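Local atomic coordinates of hemoglobin subunit alpha (Isurus oxyrinchus, PDB entry 3MKB), a protein that carries haem and, as the alpha subunit of a shark haemoglobin tetramer, probably binds oxygen reversibly for its transport and storage. Residues Y45-Y48 / S49-A53. Sequence-based numbering, arbitrary orientation.
Sequences YADY and SAAGA. With HEM (protoporphyrin IX containing Fe), chain E.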
loop_
_atom_site.group_PDB
_atom_site.type_symbol
_atom_site.label_atom_id
_atom_site.label_comp_id
_atom_site.label_asym_id
_atom_site.label_seq_id
_atom_site.Cartn_x
_atom_site.Cartn_y
_atom_site.Cartn_z
ATOM N N TYR A 45 -18.745 -14.242 9.961
ATOM C CA TYR A 45 -18.327 -15.182 10.992
ATOM C C TYR A 45 -18.830 -14.689 12.355
ATOM O O TYR A 45 -19.029 -13.500 12.553
ATOM C CB TYR A 45 -16.778 -15.300 11.113
ATOM C CG TYR A 45 -16.059 -15.907 9.922
ATOM C CD1 TYR A 45 -14.659 -15.857 9.830
ATOM C CD2 TYR A 45 -16.770 -16.528 8.882
ATOM C CE1 TYR A 45 -13.978 -16.429 8.695
ATOM C CE2 TYR A 45 -16.111 -17.068 7.767
ATOM C CZ TYR A 45 -14.720 -17.037 7.690
ATOM O OH TYR A 45 -14.060 -17.589 6.592
ATOM N N ALA A 46 -18.954 -15.615 13.288
ATOM C CA ALA A 46 -19.181 -15.284 14.701
ATOM C C ALA A 46 -17.799 -15.215 15.411
ATOM O O ALA A 46 -17.571 -14.397 16.288
ATOM C CB ALA A 46 -20.075 -16.360 15.360
ATOM N N ASP A 47 -16.883 -16.090 15.029
ATOM C CA ASP A 47 -15.578 -16.157 15.712
ATOM C C ASP A 47 -14.461 -15.896 14.647
ATOM O O ASP A 47 -14.327 -16.665 13.664
ATOM C CB ASP A 47 -15.465 -17.551 16.377
ATOM C CG ASP A 47 -14.130 -17.799 17.116
ATOM O OD1 ASP A 47 -13.227 -16.928 17.161
ATOM O OD2 ASP A 47 -14.015 -18.913 17.670
ATOM N N TYR A 48 -13.730 -14.794 14.820
ATOM C CA TYR A 48 -12.640 -14.412 13.923
ATOM C C TYR A 48 -11.218 -14.821 14.403
ATOM O O TYR A 48 -10.196 -14.417 13.804
ATOM C CB TYR A 48 -12.664 -12.896 13.656
ATOM C CG TYR A 48 -13.853 -12.425 12.870
ATOM C CD1 TYR A 48 -13.851 -12.425 11.471
ATOM C CD2 TYR A 48 -15.000 -12.028 13.530
ATOM C CE1 TYR A 48 -14.975 -12.021 10.761
ATOM C CE2 TYR A 48 -16.123 -11.620 12.833
ATOM C CZ TYR A 48 -16.098 -11.600 11.471
ATOM O OH TYR A 48 -17.239 -11.198 10.835
ATOM N N SER A 49 -11.175 -15.535 15.515
ATOM C CA SER A 49 -9.965 -16.157 16.087
ATOM C C SER A 49 -9.661 -17.504 15.379
ATOM O O SER A 49 -10.499 -17.996 14.611
ATOM C CB SER A 49 -10.201 -16.458 17.573
ATOM O OG SER A 49 -10.858 -17.715 17.685
ATOM N N ALA A 50 -8.494 -18.092 15.688
ATOM C CA ALA A 50 -8.046 -19.382 15.116
ATOM C C ALA A 50 -8.899 -20.557 15.560
ATOM O O ALA A 50 -8.875 -21.617 14.951
ATOM C CB ALA A 50 -6.585 -19.655 15.431
ATOM N N ALA A 51 -9.658 -20.331 16.625
ATOM C CA ALA A 51 -10.626 -21.274 17.160
ATOM C C ALA A 51 -11.853 -21.454 16.270
ATOM O O ALA A 51 -12.481 -22.510 16.319
ATOM C CB ALA A 51 -11.073 -20.797 18.582
ATOM N N GLY A 52 -12.191 -20.425 15.488
ATOM C CA GLY A 52 -13.434 -20.355 14.681
ATOM C C GLY A 52 -13.517 -21.461 13.644
ATOM O O GLY A 52 -12.583 -21.613 12.854
ATOM N N ALA A 53 -14.628 -22.222 13.604
ATOM C CA ALA A 53 -14.774 -23.314 12.589
ATOM C C ALA A 53 -14.542 -22.845 11.153
ATOM O O ALA A 53 -13.842 -23.509 10.348
ATOM C CB ALA A 53 -16.140 -24.052 12.709
HETATM C CHA HEM E . -12.477 -19.144 -0.491
HETATM C CHB HEM E . -7.764 -19.741 -1.309
HETATM C CHC HEM E . -6.798 -15.213 0.279
HETATM C CHD HEM E . -11.530 -14.446 0.704
HETATM C C1A HEM E . -11.292 -19.721 -0.890
HETATM C C2A HEM E . -11.103 -21.041 -1.438
HETATM C C3A HEM E . -9.791 -21.225 -1.703
HETATM C C4A HEM E . -9.112 -20.010 -1.264
HETATM C CMA HEM E . -9.066 -22.475 -2.328
HETATM C CAA HEM E . -12.312 -21.931 -1.775
HETATM C CBA HEM E . -12.500 -21.468 -3.259
HETATM C CGA HEM E . -13.367 -22.405 -4.042
HETATM O O1A HEM E . -14.201 -23.107 -3.382
HETATM O O2A HEM E . -13.246 -22.456 -5.304
HETATM C C1B HEM E . -7.116 -18.565 -0.970
HETATM C C2B HEM E . -5.704 -18.311 -1.153
HETATM C C3B HEM E . -5.435 -17.080 -0.689
HETATM C C4B HEM E . -6.667 -16.489 -0.232
HETATM C CMB HEM E . -4.639 -19.278 -1.742
HETATM C CAB HEM E . -4.076 -16.334 -0.687
HETATM C CBB HEM E . -2.857 -16.899 -0.727
HETATM C C1C HEM E . -7.987 -14.565 0.559
HETATM C C2C HEM E . -8.136 -13.207 1.088
HETATM C C3C HEM E . -9.464 -12.975 1.242
HETATM C C4C HEM E . -10.178 -14.188 0.802
HETATM C CMC HEM E . -6.905 -12.317 1.427
HETATM C CAC HEM E . -10.073 -11.655 1.787
HETATM C CBC HEM E . -9.402 -10.914 2.717
HETATM C C1D HEM E . -12.170 -15.666 0.481
HETATM C C2D HEM E . -13.567 -15.866 0.762
HETATM C C3D HEM E . -13.905 -17.302 0.482
HETATM C C4D HEM E . -12.661 -17.839 -0.051
HETATM C CMD HEM E . -14.563 -14.827 1.350
HETATM C CAD HEM E . -15.334 -17.928 0.677
HETATM C CBD HEM E . -15.530 -18.758 1.984
HETATM C CGD HEM E . -15.700 -17.982 3.311
HETATM O O1D HEM E . -16.523 -17.006 3.424
HETATM O O2D HEM E . -15.016 -18.323 4.318
HETATM N NA HEM E . -10.069 -19.147 -0.796
HETATM N NB HEM E . -7.696 -17.407 -0.397
HETATM N NC HEM E . -9.242 -15.075 0.401
HETATM N ND HEM E . -11.641 -16.866 -0.005
HETATM FE FE HEM E . -9.632 -17.144 -0.201
#
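The carboxylate of Asp47 folds forward along the chain onto Ser49, Ala51 and Gly52. Asp47 CB lies 3.9 Å from Gly52 CA. The anti torsion (chi1 179°) extends CG away from the backbone N of Asp47, so that it lies between Ser49 OG and Gly52 CA. Asp47 OD1 then takes two hydrogen bonds from one residue: Ser49 OG donates at 2.6 Å on the syn side, 19° from the carboxylate plane, while Ser49 N donates at 3.0 Å from the anti side and further from that plane. Two donors gripping a single oxygen limit the rotation of the carboxylate. Asp47 OD2 faces the far end of the turn, 3.6 Å from Ala51 CB; it also lies 3.2 Å from Gly52 N, but the poor angle there rules out a hydrogen bond, and that N-H is instead given to Ser49 O.

This last bond closes a type I beta turn from Ser49 to Gly52, and Gly52 is the N-cap residue of helix 53-70. Ser49 OG contributes an ST turn as well, accepting from Ala51 N at 3.1 Å while it donates to Asp47 OD1, so the hydroxyl is used in both directions. This is the CD region of the globin fold, lying at the protein surface and leading into the E helix (53-70).

On the haem side of the same loop, Tyr45 OH donates to propionate oxygen O2D of the haem at 2.6 Å. O2D lies in the plane of the phenol ring, at its edge. The Tyr45 side chain also touches Lys54, Val55 and His58 of helix 53-70. At its other end, Tyr45 CB sits over one face of the Tyr48 ring, 3.7 Å above the plane and offset toward the rim, while Tyr48 OH is hydrogen-bonded to Phe43 O.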